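Local atomic coordinates of multiheme cytochrome cf (Carboxydothermus ferrireducens DSM 11255, PDB entry 6QVM), a protein that probably passes electrons through a chain of heme c groups to insoluble iron(III) outside the cell, while lodged in the S-layer. Residues N245-P250 with V270-N275. Sequence-based numbering, arbitrary orientation.
With HEC (heme c), chain J.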
# COMPACT_ATOMS: atom_id res chain seq x y z
N ASN A 245 8.07 -7.48 5.02
CA ASN A 245 8.77 -8.53 5.74
C ASN A 245 9.36 -9.60 4.83
O ASN A 245 9.79 -10.65 5.32
CB ASN A 245 7.82 -9.18 6.76
CG ASN A 245 7.45 -8.25 7.89
OD1 ASN A 245 8.29 -7.88 8.71
ND2 ASN A 245 6.18 -7.86 7.95
N MET A 246 9.40 -9.37 3.52
CA MET A 246 9.83 -10.41 2.59
C MET A 246 11.28 -10.84 2.82
O MET A 246 11.62 -12.01 2.62
CB MET A 246 9.64 -9.93 1.15
CG MET A 246 10.11 -10.90 0.07
SD MET A 246 9.10 -12.38 -0.04
CE MET A 246 9.69 -13.09 -1.57
N VAL A 247 12.13 -9.92 3.25
CA VAL A 247 13.57 -10.17 3.35
C VAL A 247 14.03 -9.82 4.76
O VAL A 247 13.89 -8.67 5.20
CB VAL A 247 14.36 -9.36 2.30
CG1 VAL A 247 15.85 -9.60 2.45
CG2 VAL A 247 13.88 -9.72 0.90
N LYS A 248 14.59 -10.80 5.45
CA LYS A 248 15.06 -10.64 6.82
C LYS A 248 16.53 -11.03 6.94
O LYS A 248 17.10 -11.67 6.05
CB LYS A 248 14.25 -11.50 7.80
CG LYS A 248 12.79 -11.11 7.91
CD LYS A 248 12.67 -9.65 8.30
CE LYS A 248 11.23 -9.27 8.58
NZ LYS A 248 11.11 -7.82 8.88
N THR A 249 17.13 -10.64 8.06
CA THR A 249 18.39 -11.20 8.52
C THR A 249 18.12 -12.24 9.59
O THR A 249 17.09 -12.20 10.27
CB THR A 249 19.31 -10.10 9.05
OG1 THR A 249 18.65 -9.38 10.10
CG2 THR A 249 19.71 -9.13 7.94
N PRO A 250 19.02 -13.22 9.76
CA PRO A 250 18.73 -14.34 10.68
C PRO A 250 18.43 -13.95 12.12
O PRO A 250 17.63 -14.63 12.77
CB PRO A 250 20.01 -15.20 10.57
CG PRO A 250 20.48 -14.96 9.18
CD PRO A 250 20.19 -13.50 8.90
N VAL A 270 24.51 -17.22 6.63
CA VAL A 270 23.33 -16.69 5.98
C VAL A 270 23.43 -15.18 5.88
O VAL A 270 23.72 -14.50 6.87
CB VAL A 270 22.05 -17.11 6.73
CG1 VAL A 270 20.81 -16.66 5.96
CG2 VAL A 270 22.03 -18.61 6.94
N ARG A 271 23.20 -14.66 4.68
CA ARG A 271 23.12 -13.22 4.47
C ARG A 271 21.70 -12.71 4.64
O ARG A 271 21.47 -11.72 5.35
CB ARG A 271 23.64 -12.89 3.07
CG ARG A 271 24.08 -11.46 2.90
CD ARG A 271 24.55 -11.20 1.50
NE ARG A 271 25.96 -11.52 1.28
CZ ARG A 271 26.96 -10.74 1.64
NH1 ARG A 271 28.21 -11.08 1.39
NH2 ARG A 271 26.72 -9.59 2.24
N TYR A 272 20.73 -13.35 3.99
CA TYR A 272 19.34 -12.94 4.07
C TYR A 272 18.44 -14.17 4.19
O TYR A 272 18.79 -15.26 3.73
CB TYR A 272 18.91 -12.13 2.84
CG TYR A 272 19.49 -10.74 2.80
CD1 TYR A 272 19.20 -9.82 3.81
CD2 TYR A 272 20.32 -10.33 1.77
CE1 TYR A 272 19.71 -8.55 3.78
CE2 TYR A 272 20.85 -9.06 1.73
CZ TYR A 272 20.54 -8.17 2.74
OH TYR A 272 21.05 -6.89 2.72
N VAL A 273 17.27 -13.97 4.79
CA VAL A 273 16.22 -14.97 4.85
C VAL A 273 15.03 -14.46 4.06
O VAL A 273 14.55 -13.34 4.30
CB VAL A 273 15.81 -15.29 6.30
CG1 VAL A 273 14.73 -16.37 6.32
CG2 VAL A 273 17.02 -15.71 7.11
N ILE A 274 14.56 -15.25 3.11
CA ILE A 274 13.37 -14.92 2.33
C ILE A 274 12.16 -15.43 3.10
O ILE A 274 12.03 -16.64 3.34
CB ILE A 274 13.44 -15.50 0.91
CG1 ILE A 274 14.77 -15.11 0.25
CG2 ILE A 274 12.28 -15.00 0.08
CD1 ILE A 274 15.10 -13.62 0.35
N ASN A 275 11.28 -14.52 3.49
CA ASN A 275 10.28 -14.77 4.53
C ASN A 275 8.88 -14.74 3.92
O ASN A 275 8.37 -13.68 3.57
CB ASN A 275 10.43 -13.73 5.64
CG ASN A 275 9.48 -13.96 6.79
OD1 ASN A 275 9.02 -15.08 7.03
ND2 ASN A 275 9.16 -12.89 7.51
FE HEC J . 2.52 -7.70 -3.62
CHA HEC J . 2.66 -10.39 -1.54
CHB HEC J . -0.92 -7.70 -3.38
CHC HEC J . 2.41 -4.68 -5.26
CHD HEC J . 5.89 -7.99 -4.37
NA HEC J . 1.13 -8.81 -2.64
C1A HEC J . 1.40 -9.92 -1.86
C2A HEC J . 0.14 -10.51 -1.45
C3A HEC J . -0.84 -9.77 -1.96
C4A HEC J . -0.24 -8.70 -2.72
CMA HEC J . -2.35 -10.04 -1.79
CAA HEC J . -0.01 -11.78 -0.58
CBA HEC J . -0.15 -11.36 0.88
CGA HEC J . -0.45 -12.59 1.70
O1A HEC J . 0.14 -13.67 1.42
O2A HEC J . -1.27 -12.48 2.64
NB HEC J . 1.02 -6.43 -4.22
C1B HEC J . -0.33 -6.60 -3.96
C2B HEC J . -1.02 -5.41 -4.43
C3B HEC J . -0.10 -4.58 -4.96
C4B HEC J . 1.20 -5.20 -4.83
CMB HEC J . -2.55 -5.24 -4.34
CAB HEC J . -0.36 -3.19 -5.60
CBB HEC J . -1.04 -2.20 -4.62
NC HEC J . 3.88 -6.58 -4.68
C1C HEC J . 3.64 -5.32 -5.19
C2C HEC J . 4.89 -4.78 -5.69
C3C HEC J . 5.88 -5.66 -5.39
C4C HEC J . 5.24 -6.83 -4.79
CMC HEC J . 5.07 -3.36 -6.29
CAC HEC J . 7.40 -5.56 -5.72
CBC HEC J . 8.09 -4.32 -5.10
ND HEC J . 4.03 -8.98 -3.05
C1D HEC J . 5.36 -8.91 -3.49
C2D HEC J . 6.10 -9.99 -2.88
C3D HEC J . 5.09 -10.73 -1.99
C4D HEC J . 3.84 -10.04 -2.16
CMD HEC J . 7.59 -10.32 -3.06
CAD HEC J . 5.36 -11.94 -1.09
CBD HEC J . 5.57 -11.36 0.31
CGD HEC J . 6.02 -12.41 1.30
O1D HEC J . 5.73 -13.61 1.06
O2D HEC J . 6.64 -12.03 2.33
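K248 and V273 are joined by both of their backbone bonds, K248 N to V273 O at 2.8 Å and V273 N to K248 O at 2.6 Å, which identifies a hydrogen-bonded antiparallel pair. V247 and I274 form the adjoining non-hydrogen-bonded pair, and N275 N to M246 O, at 2.7 Å with an N-H...O angle of 165°, carries the ladder one step further. At this end a side chain takes over from the backbone: with CG anti to its own N (chi1 -177°), N275 turns ND2 to N245 O, 3.2 Å away but bent at 136°, while OD1 bonds to K296. Replacing N275 by an alanine would probably leave N245 O without this amide donor and K296 without its OD1 acceptor. Within 245-250, K248 curls back, its chain bent at chi2, and sets NZ on a lone pair of N245 OD1; F252, just beyond the segment, receives a cation-pi contact from K248.

Apolar contacts fall into three groups. V247 CG1 comes obliquely to the Y272 ring, 3.6 Å from CD1, and V247 and I274 lie side by side, pointing the same way, and both touch W310 of helix 310-313. Beyond the strand, P250 CG meets V270 CB at 3.6 Å and also approaches V273 CG2. The M246 thioether bends toward a heme propionate, SD lying 3.4 Å from heme CGD, with CE against I274 CG2.

Here 247-248 is an edge strand of a five-stranded antiparallel sheet; R271 and Y272, both opposite V283, form a classic beta bulge, and M246 and N275 bring the opposite end of the pairing into a heme c pocket.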